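Local coordinates for protein DMATS type aromatic prenyltransferase (Streptomyces coelicolor, PDB 6ZS0) that probably transfers a dimethylallyl group from dimethylallyl diphosphate to C5 of the tryptophan indole, as a tryptophan prenyltransferase of the ABBA-barrel fold, at residues 270-275 against 326-331; 207-212 against 254-259; 90-95 against 126-131; 132-137 against 150-155. All coordinates share one frame; numbering follows the deposited sequence. Where two conformers were deposited one is given.

Contact 1: residues 270-275 against 326-331; sequences GFTLYI and YLALAG
Thr272 and Ala330 face each other across two antiparallel strands, 270-275 and 326-331. Six backbone hydrogen bonds join the strands. They couple Phe271 with Gly331, Leu273 with Leu329, and Ile275 with Leu327, each pair bonded in both directions. Gly331 N to Phe271 O is short at 2.7 Å. Ile275 N meets Leu327 O at 2.9 Å and is almost straight, at 175°. Between these pairs lie CA-H...O contacts, such as Ala328 CA to Leu273 O at 3.1 Å.

Side chains touch across the strands on the face of Thr272, Tyr274, Ala328 and Ala330. With OG1 anti to the carbonyl carbon (chi1 -58°), Thr272 turns CG2 to Ala328 CB, 3.7 Å away, and over one face of the Tyr274 ring, near the rim. Tyr274 CD1 also reaches Ala328 CB, at 3.7 Å, and Tyr274 CB meets Tyr326 CD2. Thr272 OG1 lies 3.3 Å from Ala330 CB.

Water adds one link. It is bonded to Thr272 OG1 at 2.6 Å and donates to Gly331 O. A valine here has no hydroxyl, and the water would probably be left without one of its protein partners and be less firmly placed.

The other face carries Phe271, Leu273, Ile275, Leu327 and Leu329, and helix 229-240 covers part of it. Small alanines beside tyrosines mark the opposite face, which lines the inside of the ABBA barrel. The chemistry implies a wall held by backbone bonds, with an apolar, helix-covered outside and a mixed aromatic and hydroxyl-bearing inside.

Contact 2: residues 207-212 against 254-259; sequences LRHDNL and AQSCHS
His209 reaches across to Ser256 from strand 202-209. Its CB lies 3.9 Å from Ala254 O. CG is anti to the carbonyl carbon (chi1 -60°), which turns the ring along the neighbouring strand. CD2 then comes 3.7 Å from Ser256 N. At the tip, NE2 meets Ser256 OG at 2.7 Å, with the hydroxyl at the ring edge and in its plane; either group could donate. The same hydroxyl is bonded to His258 NE2 at 2.8 Å, so one serine oxygen links two buried histidines. Ser256 reaches both with OG set between its backbone N and carbonyl carbon (chi1 61°).

The two strands are antiparallel neighbours in the closed ABBA barrel. Leu207, His209, Ala254 and Ser256 share one face. Phe271 of the next strand touches Ser256 and meets the His258 ring. Leu207 and Ser256 exchange two backbone bonds. His209 N bonds to Ala254 O at 2.9 Å, but the return bond from Ala254 N to His209 O is weak.

A water donates to His209 O and accepts from Leu212 N and Ala254 N where the strands part. Leu212 CD2 packs on Ala254 CB at 3.8 Å. Leu207 crosses the His258 side chain at about a right angle.

Contact 3: residues 90-95 against 126-131; sequences SLADNG and PAPQGP
Leu91 overlaps the ring of Pro128, the two side chains sliding past each other in opposite directions. Leu91 CG lies 3.8 Å from Pro128 CG. The leucine CG is anti to its own backbone N (chi1 -170°), and this carries CD2 beyond the proline to the backbone that follows. There CD2 touches Pro128 O at 3.5 Å and Gly130 N at 3.5 Å. The methyl thus rests on two successive peptide groups of the loop.

Ala92 N lies 3.6 Å from Pro128 CG, and Ala92 CB is 4.0 Å from Pro128 CD. No hydrogen bond crosses between the segments, so they meet by van der Waals packing alone. A serine here lacks the ring carbons that meet Leu91 CG and Ala92 CB, and a gap would probably open beside the helix.

Pro128 also touches Val156, and Gln129 shares a backbone bond with it, so the loop passes between the helix and the chain beyond strand 147-152. Leu91 also touches Ala133. The peptide bond between Gly130 and Pro131 is cis. Ser90 OG accepts from Asp93 N at 3.1 Å. This is an N-cap at the start of helix 91-109, here flanked by a proline-rich loop that leads into a barrel strand.

Contact 4: residues 132-137 against 150-155; sequences LALWCA and VYLNPA
The Tyr151 ring has Ala137 CB and Trp135 O at its edge, near the ring plane. Tyr151 CE1 meets Ala137 CB at 3.8 Å. One face of the Trp135 ring carries Leu132 CD1, a methyl 3.6 Å above the plane and over the ring centre. Leu132 gets there with CG in the crowded position between its backbone N and carbonyl carbon (chi1 80°). The indole is also tied at its NE1, which bonds to Glu83, and its ring meets that of Phe190.

Between the rings, Trp135 CB and Tyr151 CB lie 4.0 Å apart. Trp135 and Tyr151 form a hydrogen-bonded antiparallel pair of the hairpin 135-139 and 147-152. Tyr151 N to Trp135 O is 2.8 Å and nearly straight, at 178°. Trp135 N returns a bond to Tyr151 O, which also receives a CA-H...O contact from Leu134.

Leu134 packs away from the rings. Its CG touches Val150 CG1 at 3.8 Å, and it lies alongside Leu152, pointing the same way. Val102 of helix 91-109 touches both Leu134 and Val150.

Beyond the strands, Asn153 takes over. Its ND2 gives a weak bond to Leu132 O at 3.1 Å and another weak one to Gly130 O. Its OD1 accepts from Ala155 N in an Asx turn. A water donates to Ala133 O and accepts from Asn153 N. The chemistry implies three kinds of hold: backbone bonds within the strands, apolar side chains on both faces, and a weak asparagine bond with a water where the chain leaves them.

Contacts 1, 2 and 4 lie in one closed antiparallel barrel, while contact 3 is at the surface. Contacts 1 and 2 are adjacent, with centres about 9 Å apart. Strands 254-260 and 270-275 are neighbours, and probable hydrogen bonds join Tyr274 N to Gln255 O (2.8 Å) and Thr272 O to Cys257 N (2.9 Å). Contact 4 sits further round the barrel, its centre about 16 Å from that of contact 2. Contact 3 meets contact 4 through Asn153 ND2, 2.9 Å from Gly130 O. Contacts 1 and 3 are about 28 Å apart between centres. In this family the barrel interior holds the active site; Tyr274, Tyr326, Trp135 and Tyr151 probably face it.

Contact 1: residues 270-275 against 326-331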
loop_
_atom_site.group_PDB
_atom_site.type_symbol
_atom_site.label_atom_id
_atom_site.label_comp_id
_atom_site.label_asym_id
_atom_site.label_seq_id
_atom_site.Cartn_x
_atom_site.Cartn_y
_atom_site.Cartn_z
ATOM N N GLY A 270 -16.181 3.815 3.709
ATOM C CA GLY A 270 -15.092 2.949 4.183
ATOM C C GLY A 270 -14.010 3.762 4.836
ATOM O O GLY A 270 -13.863 4.955 4.482
ATOM N N PHE A 271 -13.343 3.171 5.823
ATOM C CA PHE A 271 -12.269 3.832 6.596
ATOM C C PHE A 271 -11.178 2.824 6.937
ATOM O O PHE A 271 -11.484 1.724 7.428
ATOM C CB PHE A 271 -12.842 4.452 7.860
ATOM C CG PHE A 271 -11.796 4.873 8.854
ATOM C CD1 PHE A 271 -11.460 4.059 9.920
ATOM C CD2 PHE A 271 -11.117 6.068 8.695
ATOM C CE1 PHE A 271 -10.500 4.456 10.842
ATOM C CE2 PHE A 271 -10.154 6.455 9.614
ATOM C CZ PHE A 271 -9.855 5.654 10.695
ATOM N N THR A 272 -9.909 3.205 6.728
ATOM C CA THR A 272 -8.770 2.356 7.142
ATOM C C THR A 272 -7.796 3.204 7.948
ATOM O O THR A 272 -7.536 4.384 7.544
ATOM C CB THR A 272 -8.066 1.707 5.942
ATOM O OG1 THR A 272 -9.030 0.938 5.212
ATOM C CG2 THR A 272 -6.904 0.834 6.375
ATOM N N LEU A 273 -7.301 2.650 9.055
ATOM C CA LEU A 273 -6.175 3.242 9.818
ATOM C C LEU A 273 -4.902 2.425 9.625
ATOM O O LEU A 273 -4.950 1.205 9.805
ATOM C CB LEU A 273 -6.528 3.309 11.301
ATOM C CG LEU A 273 -5.466 3.959 12.187
ATOM C CD1 LEU A 273 -5.330 5.430 11.891
ATOM C CD2 LEU A 273 -5.804 3.776 13.660
ATOM N N TYR A 274 -3.823 3.099 9.217
ATOM C CA TYR A 274 -2.491 2.509 8.933
ATOM C C TYR A 274 -1.515 2.960 10.025
ATOM O O TYR A 274 -1.349 4.188 10.255
ATOM C CB TYR A 274 -1.959 2.972 7.574
ATOM C CG TYR A 274 -2.848 2.673 6.387
ATOM C CD1 TYR A 274 -2.630 1.564 5.574
ATOM C CD2 TYR A 274 -3.900 3.514 6.069
ATOM C CE1 TYR A 274 -3.464 1.291 4.488
ATOM C CE2 TYR A 274 -4.715 3.276 4.973
ATOM C CZ TYR A 274 -4.521 2.151 4.199
ATOM O OH TYR A 274 -5.360 1.895 3.141
ATOM N N ILE A 275 -0.896 2.005 10.698
ATOM C CA ILE A 275 0.159 2.270 11.703
ATOM C C ILE A 275 1.493 1.743 11.171
ATOM O O ILE A 275 1.617 0.557 10.884
ATOM C CB ILE A 275 -0.214 1.629 13.054
ATOM C CG1 ILE A 275 -1.581 2.086 13.581
ATOM C CG2 ILE A 275 0.888 1.869 14.064
ATOM C CD1 ILE A 275 -1.720 3.524 13.797
ATOM N N TYR A 326 3.812 -1.791 7.755
ATOM C CA TYR A 326 2.576 -1.229 8.338
ATOM C C TYR A 326 1.634 -2.368 8.713
ATOM O O TYR A 326 1.642 -3.425 8.069
ATOM C CB TYR A 326 1.816 -0.321 7.364
ATOM C CG TYR A 326 2.433 1.019 7.067
ATOM C CD1 TYR A 326 3.531 1.144 6.245
ATOM C CD2 TYR A 326 1.898 2.177 7.608
ATOM C CE1 TYR A 326 4.087 2.391 5.975
ATOM C CE2 TYR A 326 2.413 3.425 7.327
ATOM C CZ TYR A 326 3.535 3.539 6.529
ATOM O OH TYR A 326 4.049 4.796 6.278
ATOM N N LEU A 327 0.783 -2.096 9.678
ATOM C CA LEU A 327 -0.443 -2.856 9.942
ATOM C C LEU A 327 -1.624 -1.919 9.750
ATOM O O LEU A 327 -1.520 -0.751 10.077
ATOM C CB LEU A 327 -0.433 -3.396 11.372
ATOM C CG LEU A 327 0.580 -4.495 11.669
ATOM C CD1 LEU A 327 0.509 -4.885 13.130
ATOM C CD2 LEU A 327 0.405 -5.690 10.762
ATOM N N ALA A 328 -2.743 -2.431 9.273
ATOM C CA ALA A 328 -3.932 -1.604 9.026
ATOM C C ALA A 328 -5.177 -2.366 9.479
ATOM O O ALA A 328 -5.241 -3.606 9.302
ATOM C CB ALA A 328 -4.057 -1.218 7.574
ATOM N N LEU A 329 -6.125 -1.610 9.984
ATOM C CA LEU A 329 -7.498 -2.087 10.278
ATOM C C LEU A 329 -8.442 -1.370 9.315
ATOM O O LEU A 329 -8.499 -0.134 9.337
ATOM C CB LEU A 329 -7.812 -1.793 11.733
ATOM C CG LEU A 329 -9.171 -2.291 12.213
ATOM C CD1 LEU A 329 -9.229 -3.804 12.150
ATOM C CD2 LEU A 329 -9.449 -1.762 13.604
ATOM N N ALA A 330 -9.166 -2.136 8.508
ATOM C CA ALA A 330 -9.931 -1.635 7.352
ATOM C C ALA A 330 -11.411 -1.952 7.573
ATOM O O ALA A 330 -11.738 -3.136 7.702
ATOM C CB ALA A 330 -9.428 -2.255 6.077
ATOM N N GLY A 331 -12.226 -0.914 7.644
ATOM C CA GLY A 331 -13.686 -1.006 7.752
ATOM C C GLY A 331 -14.361 -0.653 6.437
ATOM O O GLY A 331 -13.851 0.206 5.678
HETATM O O HOH W 1 -11.506 0.772 4.314
#

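Contact 2: residues 207-212 against 254-259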
loop_
_atom_site.group_PDB
_atom_site.type_symbol
_atom_site.label_atom_id
_atom_site.label_comp_id
_atom_site.label_asym_id
_atom_site.label_seq_id
_atom_site.Cartn_x
_atom_site.Cartn_y
_atom_site.Cartn_z
ATOM N N LEU A 207 -5.122 10.567 4.354
ATOM C CA LEU A 207 -4.695 11.674 5.220
ATOM C C LEU A 207 -3.477 11.230 6.009
ATOM O O LEU A 207 -3.466 10.078 6.470
ATOM C CB LEU A 207 -5.825 12.046 6.192
ATOM C CG LEU A 207 -6.899 13.002 5.670
ATOM C CD1 LEU A 207 -7.537 12.509 4.418
ATOM C CD2 LEU A 207 -7.972 13.207 6.733
ATOM N N ARG A 208 -2.540 12.141 6.203
ATOM C CA ARG A 208 -1.394 11.982 7.128
ATOM C C ARG A 208 -1.832 12.453 8.520
ATOM O O ARG A 208 -2.535 13.487 8.591
ATOM C CB ARG A 208 -0.226 12.827 6.621
ATOM C CG ARG A 208 1.139 12.428 7.168
ATOM C CD ARG A 208 2.262 13.260 6.549
ATOM N NE ARG A 208 1.843 13.943 5.326
ATOM C CZ ARG A 208 2.148 13.592 4.070
ATOM N NH1 ARG A 208 1.644 14.294 3.073
ATOM N NH2 ARG A 208 2.942 12.558 3.805
ATOM N N HIS A 209 -1.420 11.755 9.568
ATOM C CA HIS A 209 -1.762 12.151 10.964
ATOM C C HIS A 209 -0.484 12.156 11.779
ATOM O O HIS A 209 0.020 11.099 12.107
ATOM C CB HIS A 209 -2.822 11.224 11.557
ATOM C CG HIS A 209 -4.098 11.208 10.795
ATOM N ND1 HIS A 209 -4.987 12.274 10.801
ATOM C CD2 HIS A 209 -4.623 10.273 9.964
ATOM C CE1 HIS A 209 -5.993 11.988 10.008
ATOM N NE2 HIS A 209 -5.787 10.776 9.481
ATOM N N ASP A 210 0.053 13.325 12.045
ATOM C CA ASP A 210 1.254 13.477 12.884
ATOM C C ASP A 210 0.871 13.343 14.361
ATOM O O ASP A 210 -0.164 13.931 14.766
ATOM C CB ASP A 210 1.914 14.819 12.606
ATOM C CG ASP A 210 2.343 15.047 11.168
ATOM O OD1 ASP A 210 2.365 14.090 10.396
ATOM O OD2 ASP A 210 2.651 16.219 10.837
ATOM N N ASN A 211 1.677 12.612 15.117
ATOM C CA ASN A 211 1.574 12.451 16.593
ATOM C C ASN A 211 0.156 11.986 16.916
ATOM O O ASN A 211 -0.506 12.540 17.828
ATOM C CB ASN A 211 1.941 13.740 17.326
ATOM C CG ASN A 211 3.315 14.232 16.934
ATOM O OD1 ASN A 211 4.282 13.468 16.933
ATOM N ND2 ASN A 211 3.413 15.500 16.591
ATOM N N LEU A 212 -0.345 11.030 16.161
ATOM C CA LEU A 212 -1.713 10.516 16.402
ATOM C C LEU A 212 -1.810 9.868 17.779
ATOM O O LEU A 212 -0.893 9.153 18.201
ATOM C CB LEU A 212 -2.084 9.502 15.314
ATOM C CG LEU A 212 -3.525 8.994 15.296
ATOM C CD1 LEU A 212 -4.552 10.085 15.009
ATOM C CD2 LEU A 212 -3.647 7.899 14.270
ATOM N N ALA A 254 1.170 8.209 11.043
ATOM C CA ALA A 254 0.078 7.292 10.743
ATOM C C ALA A 254 -0.682 7.867 9.546
ATOM O O ALA A 254 -0.535 9.063 9.253
ATOM C CB ALA A 254 -0.821 7.044 11.924
ATOM N N GLN A 255 -1.480 7.044 8.909
ATOM C CA GLN A 255 -2.323 7.477 7.773
ATOM C C GLN A 255 -3.711 6.932 7.978
ATOM O O GLN A 255 -3.879 5.858 8.626
ATOM C CB GLN A 255 -1.741 7.049 6.420
ATOM C CG GLN A 255 -0.410 7.706 6.122
ATOM C CD GLN A 255 0.081 7.362 4.738
ATOM O OE1 GLN A 255 -0.707 7.189 3.802
ATOM N NE2 GLN A 255 1.394 7.347 4.590
ATOM N N SER A 256 -4.693 7.631 7.424
ATOM C CA SER A 256 -6.055 7.080 7.286
ATOM C C SER A 256 -6.445 7.147 5.817
ATOM O O SER A 256 -5.919 8.013 5.096
ATOM C CB SER A 256 -7.066 7.778 8.182
ATOM O OG SER A 256 -7.162 9.159 7.860
ATOM N N CYS A 257 -7.334 6.281 5.410
ATOM C CA CYS A 257 -7.920 6.241 4.059
ATOM C C CYS A 257 -9.454 6.365 4.205
ATOM O O CYS A 257 -9.990 5.683 5.104
ATOM C CB CYS A 257 -7.521 4.926 3.395
ATOM S SG CYS A 257 -8.328 4.615 1.812
ATOM N N HIS A 258 -10.093 7.163 3.372
ATOM C CA HIS A 258 -11.563 7.390 3.386
ATOM C C HIS A 258 -12.077 7.075 2.001
ATOM O O HIS A 258 -11.624 7.762 1.044
ATOM C CB HIS A 258 -11.840 8.827 3.842
ATOM C CG HIS A 258 -11.122 9.125 5.114
ATOM N ND1 HIS A 258 -11.744 9.042 6.336
ATOM C CD2 HIS A 258 -9.825 9.419 5.360
ATOM C CE1 HIS A 258 -10.868 9.288 7.284
ATOM N NE2 HIS A 258 -9.664 9.524 6.708
ATOM N N SER A 259 -12.963 6.091 1.923
ATOM C CA SER A 259 -13.434 5.460 0.673
ATOM C C SER A 259 -14.800 6.048 0.343
ATOM O O SER A 259 -15.705 5.916 1.190
ATOM C CB SER A 259 -13.496 3.949 0.804
ATOM O OG SER A 259 -12.174 3.399 0.810
HETATM O O HOH W 2 1.208 9.520 13.974
#

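Contact 3: residues 90-95 against 126-131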
loop_
_atom_site.group_PDB
_atom_site.type_symbol
_atom_site.label_atom_id
_atom_site.label_comp_id
_atom_site.label_asym_id
_atom_site.label_seq_id
_atom_site.Cartn_x
_atom_site.Cartn_y
_atom_site.Cartn_z
ATOM N N SER A 90 13.219 11.496 -14.958
ATOM C CA SER A 90 12.483 12.642 -14.403
ATOM C C SER A 90 11.164 12.148 -13.818
ATOM O O SER A 90 10.656 11.094 -14.250
ATOM C CB SER A 90 12.249 13.704 -15.453
ATOM O OG SER A 90 11.280 13.289 -16.409
ATOM N N LEU A 91 10.644 12.867 -12.854
ATOM C CA LEU A 91 9.344 12.513 -12.260
ATOM C C LEU A 91 8.239 12.609 -13.339
ATOM O O LEU A 91 7.293 11.771 -13.319
ATOM C CB LEU A 91 9.119 13.416 -11.062
ATOM C CG LEU A 91 7.951 13.067 -10.182
ATOM C CD1 LEU A 91 8.033 11.608 -9.724
ATOM C CD2 LEU A 91 7.926 14.010 -8.996
ATOM N N ALA A 92 8.321 13.557 -14.259
ATOM C CA ALA A 92 7.367 13.657 -15.371
ATOM C C ALA A 92 7.397 12.371 -16.200
ATOM O O ALA A 92 6.294 11.823 -16.504
ATOM C CB ALA A 92 7.676 14.864 -16.206
ATOM N N ASP A 93 8.572 11.865 -16.550
ATOM C CA ASP A 93 8.632 10.638 -17.382
ATOM C C ASP A 93 8.249 9.430 -16.522
ATOM O O ASP A 93 7.697 8.480 -17.064
ATOM C CB ASP A 93 9.971 10.466 -18.061
ATOM C CG ASP A 93 10.109 11.322 -19.311
ATOM O OD1 ASP A 93 9.106 11.961 -19.722
ATOM O OD2 ASP A 93 11.191 11.294 -19.873
ATOM N N ASN A 94 8.496 9.490 -15.214
ATOM C CA ASN A 94 8.070 8.432 -14.275
ATOM C C ASN A 94 6.535 8.321 -14.368
ATOM O O ASN A 94 6.004 7.203 -14.555
ATOM C CB ASN A 94 8.580 8.771 -12.876
ATOM C CG ASN A 94 8.193 7.774 -11.798
ATOM O OD1 ASN A 94 7.036 7.359 -11.699
ATOM N ND2 ASN A 94 9.162 7.388 -10.990
ATOM N N GLY A 95 5.856 9.443 -14.251
ATOM C CA GLY A 95 4.380 9.502 -14.374
ATOM C C GLY A 95 3.921 8.991 -15.724
ATOM O O GLY A 95 2.935 8.229 -15.765
ATOM N N PRO A 126 3.307 19.180 -15.852
ATOM C CA PRO A 126 4.752 19.333 -16.034
ATOM C C PRO A 126 5.413 19.811 -14.726
ATOM O O PRO A 126 4.742 20.317 -13.869
ATOM C CB PRO A 126 4.866 20.358 -17.181
ATOM C CG PRO A 126 3.560 21.144 -17.132
ATOM C CD PRO A 126 2.522 20.196 -16.573
ATOM N N ALA A 127 6.704 19.584 -14.575
ATOM C CA ALA A 127 7.473 19.943 -13.362
ATOM C C ALA A 127 6.735 19.449 -12.122
ATOM O O ALA A 127 6.526 20.210 -11.174
ATOM C CB ALA A 127 7.682 21.431 -13.319
ATOM N N PRO A 128 6.326 18.162 -12.066
ATOM C CA PRO A 128 5.682 17.621 -10.876
ATOM C C PRO A 128 6.643 17.584 -9.689
ATOM O O PRO A 128 7.845 17.421 -9.883
ATOM C CB PRO A 128 5.304 16.194 -11.287
ATOM C CG PRO A 128 6.340 15.840 -12.308
ATOM C CD PRO A 128 6.500 17.128 -13.102
ATOM N N GLN A 129 6.095 17.727 -8.498
ATOM C CA GLN A 129 6.826 17.588 -7.226
ATOM C C GLN A 129 6.578 16.189 -6.668
ATOM O O GLN A 129 5.525 15.580 -6.994
ATOM C CB GLN A 129 6.414 18.718 -6.299
ATOM C CG GLN A 129 6.739 20.062 -6.926
ATOM C CD GLN A 129 6.461 21.230 -6.024
ATOM O OE1 GLN A 129 6.795 21.217 -4.835
ATOM N NE2 GLN A 129 5.852 22.257 -6.597
ATOM N N GLY A 130 7.542 15.690 -5.905
ATOM C CA GLY A 130 7.543 14.326 -5.348
ATOM C C GLY A 130 6.483 14.215 -4.267
ATOM O O GLY A 130 5.744 15.167 -4.005
ATOM N N PRO A 131 6.431 13.102 -3.531
ATOM C CA PRO A 131 7.383 11.988 -3.669
ATOM C C PRO A 131 7.058 10.861 -4.666
ATOM O O PRO A 131 7.823 9.914 -4.773
ATOM C CB PRO A 131 7.334 11.434 -2.238
ATOM C CG PRO A 131 5.909 11.628 -1.858
ATOM C CD PRO A 131 5.567 12.989 -2.365
#

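Contact 4: residues 132-137 against 150-155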
loop_
_atom_site.group_PDB
_atom_site.type_symbol
_atom_site.label_atom_id
_atom_site.label_comp_id
_atom_site.label_asym_id
_atom_site.label_seq_id
_atom_site.Cartn_x
_atom_site.Cartn_y
_atom_site.Cartn_z
ATOM N N LEU A 132 5.950 10.969 -5.378
ATOM C CA LEU A 132 5.536 9.982 -6.393
ATOM C C LEU A 132 4.771 10.705 -7.487
ATOM O O LEU A 132 4.290 11.847 -7.252
ATOM C CB LEU A 132 4.692 8.862 -5.747
ATOM C CG LEU A 132 3.216 9.175 -5.469
ATOM C CD1 LEU A 132 2.346 7.897 -5.416
ATOM C CD2 LEU A 132 3.076 9.955 -4.191
ATOM N N ALA A 133 4.652 10.060 -8.648
ATOM C CA ALA A 133 3.739 10.437 -9.741
ATOM C C ALA A 133 2.599 9.425 -9.860
ATOM O O ALA A 133 1.458 9.844 -9.988
ATOM C CB ALA A 133 4.505 10.562 -11.037
ATOM N N LEU A 134 2.898 8.131 -9.840
ATOM C CA LEU A 134 1.851 7.100 -10.059
ATOM C C LEU A 134 2.361 5.768 -9.570
ATOM O O LEU A 134 3.419 5.301 -10.038
ATOM C CB LEU A 134 1.479 7.027 -11.542
ATOM C CG LEU A 134 0.253 6.165 -11.867
ATOM C CD1 LEU A 134 -0.436 6.711 -13.107
ATOM C CD2 LEU A 134 0.631 4.681 -12.025
ATOM N N TRP A 135 1.639 5.164 -8.650
ATOM C CA TRP A 135 1.854 3.769 -8.247
ATOM C C TRP A 135 0.600 2.998 -8.625
ATOM O O TRP A 135 -0.471 3.587 -8.727
ATOM C CB TRP A 135 2.121 3.620 -6.749
ATOM C CG TRP A 135 3.343 4.318 -6.243
ATOM C CD1 TRP A 135 4.414 4.786 -6.959
ATOM C CD2 TRP A 135 3.632 4.597 -4.864
ATOM N NE1 TRP A 135 5.342 5.320 -6.112
ATOM C CE2 TRP A 135 4.880 5.227 -4.827
ATOM C CE3 TRP A 135 2.935 4.389 -3.677
ATOM C CZ2 TRP A 135 5.444 5.659 -3.631
ATOM C CZ3 TRP A 135 3.501 4.811 -2.499
ATOM C CH2 TRP A 135 4.739 5.403 -2.479
ATOM N N CYS A 136 0.786 1.719 -8.816
ATOM C CA CYS A 136 -0.279 0.768 -9.146
ATOM C C CYS A 136 -0.263 -0.357 -8.117
ATOM O O CYS A 136 0.813 -0.901 -7.850
ATOM C CB CYS A 136 -0.082 0.265 -10.561
ATOM S SG CYS A 136 -1.438 -0.796 -11.096
ATOM N N ALA A 137 -1.429 -0.687 -7.546
ATOM C CA ALA A 137 -1.573 -1.901 -6.720
ATOM C C ALA A 137 -2.449 -2.892 -7.482
ATOM O O ALA A 137 -3.505 -2.507 -7.996
ATOM C CB ALA A 137 -2.175 -1.584 -5.396
ATOM N N VAL A 150 -4.964 2.665 -8.678
ATOM C CA VAL A 150 -3.936 3.666 -9.030
ATOM C C VAL A 150 -3.829 4.696 -7.920
ATOM O O VAL A 150 -4.859 5.211 -7.514
ATOM C CB VAL A 150 -4.285 4.312 -10.379
ATOM C CG1 VAL A 150 -3.275 5.345 -10.784
ATOM C CG2 VAL A 150 -4.398 3.227 -11.429
ATOM N N TYR A 151 -2.588 5.001 -7.503
ATOM C CA TYR A 151 -2.233 5.988 -6.458
ATOM C C TYR A 151 -1.595 7.195 -7.122
ATOM O O TYR A 151 -0.651 7.025 -7.881
ATOM C CB TYR A 151 -1.271 5.374 -5.457
ATOM C CG TYR A 151 -1.874 4.324 -4.573
ATOM C CD1 TYR A 151 -2.029 3.032 -5.025
ATOM C CD2 TYR A 151 -2.288 4.632 -3.290
ATOM C CE1 TYR A 151 -2.587 2.054 -4.209
ATOM C CE2 TYR A 151 -2.856 3.669 -2.472
ATOM C CZ TYR A 151 -3.011 2.387 -2.938
ATOM O OH TYR A 151 -3.533 1.417 -2.125
ATOM N N LEU A 152 -2.155 8.359 -6.839
ATOM C CA LEU A 152 -1.694 9.653 -7.374
ATOM C C LEU A 152 -1.343 10.584 -6.217
ATOM O O LEU A 152 -1.700 10.266 -5.055
ATOM C CB LEU A 152 -2.796 10.230 -8.252
ATOM C CG LEU A 152 -3.298 9.329 -9.372
ATOM C CD1 LEU A 152 -4.564 9.885 -9.962
ATOM C CD2 LEU A 152 -2.223 9.194 -10.435
ATOM N N ASN A 153 -0.650 11.672 -6.523
ATOM C CA ASN A 153 0.013 12.577 -5.534
ATOM C C ASN A 153 -0.701 13.920 -5.440
ATOM O O ASN A 153 -0.508 14.771 -6.307
ATOM C CB ASN A 153 1.457 12.815 -5.955
ATOM C CG ASN A 153 2.207 13.725 -5.012
ATOM O OD1 ASN A 153 1.731 14.043 -3.926
ATOM N ND2 ASN A 153 3.382 14.149 -5.435
ATOM N N PRO A 154 -1.550 14.156 -4.418
ATOM C CA PRO A 154 -2.205 15.454 -4.260
ATOM C C PRO A 154 -1.223 16.634 -4.123
ATOM O O PRO A 154 -1.665 17.783 -4.363
ATOM C CB PRO A 154 -3.026 15.250 -2.983
ATOM C CG PRO A 154 -3.312 13.783 -2.975
ATOM C CD PRO A 154 -2.006 13.179 -3.416
ATOM N N ALA A 155 0.027 16.392 -3.702
ATOM C CA ALA A 155 1.071 17.422 -3.485
ATOM C C ALA A 155 1.918 17.625 -4.741
ATOM O O ALA A 155 2.988 18.271 -4.624
ATOM C CB ALA A 155 1.942 17.068 -2.313
HETATM O O HOH W 3 0.337 12.152 -9.205
#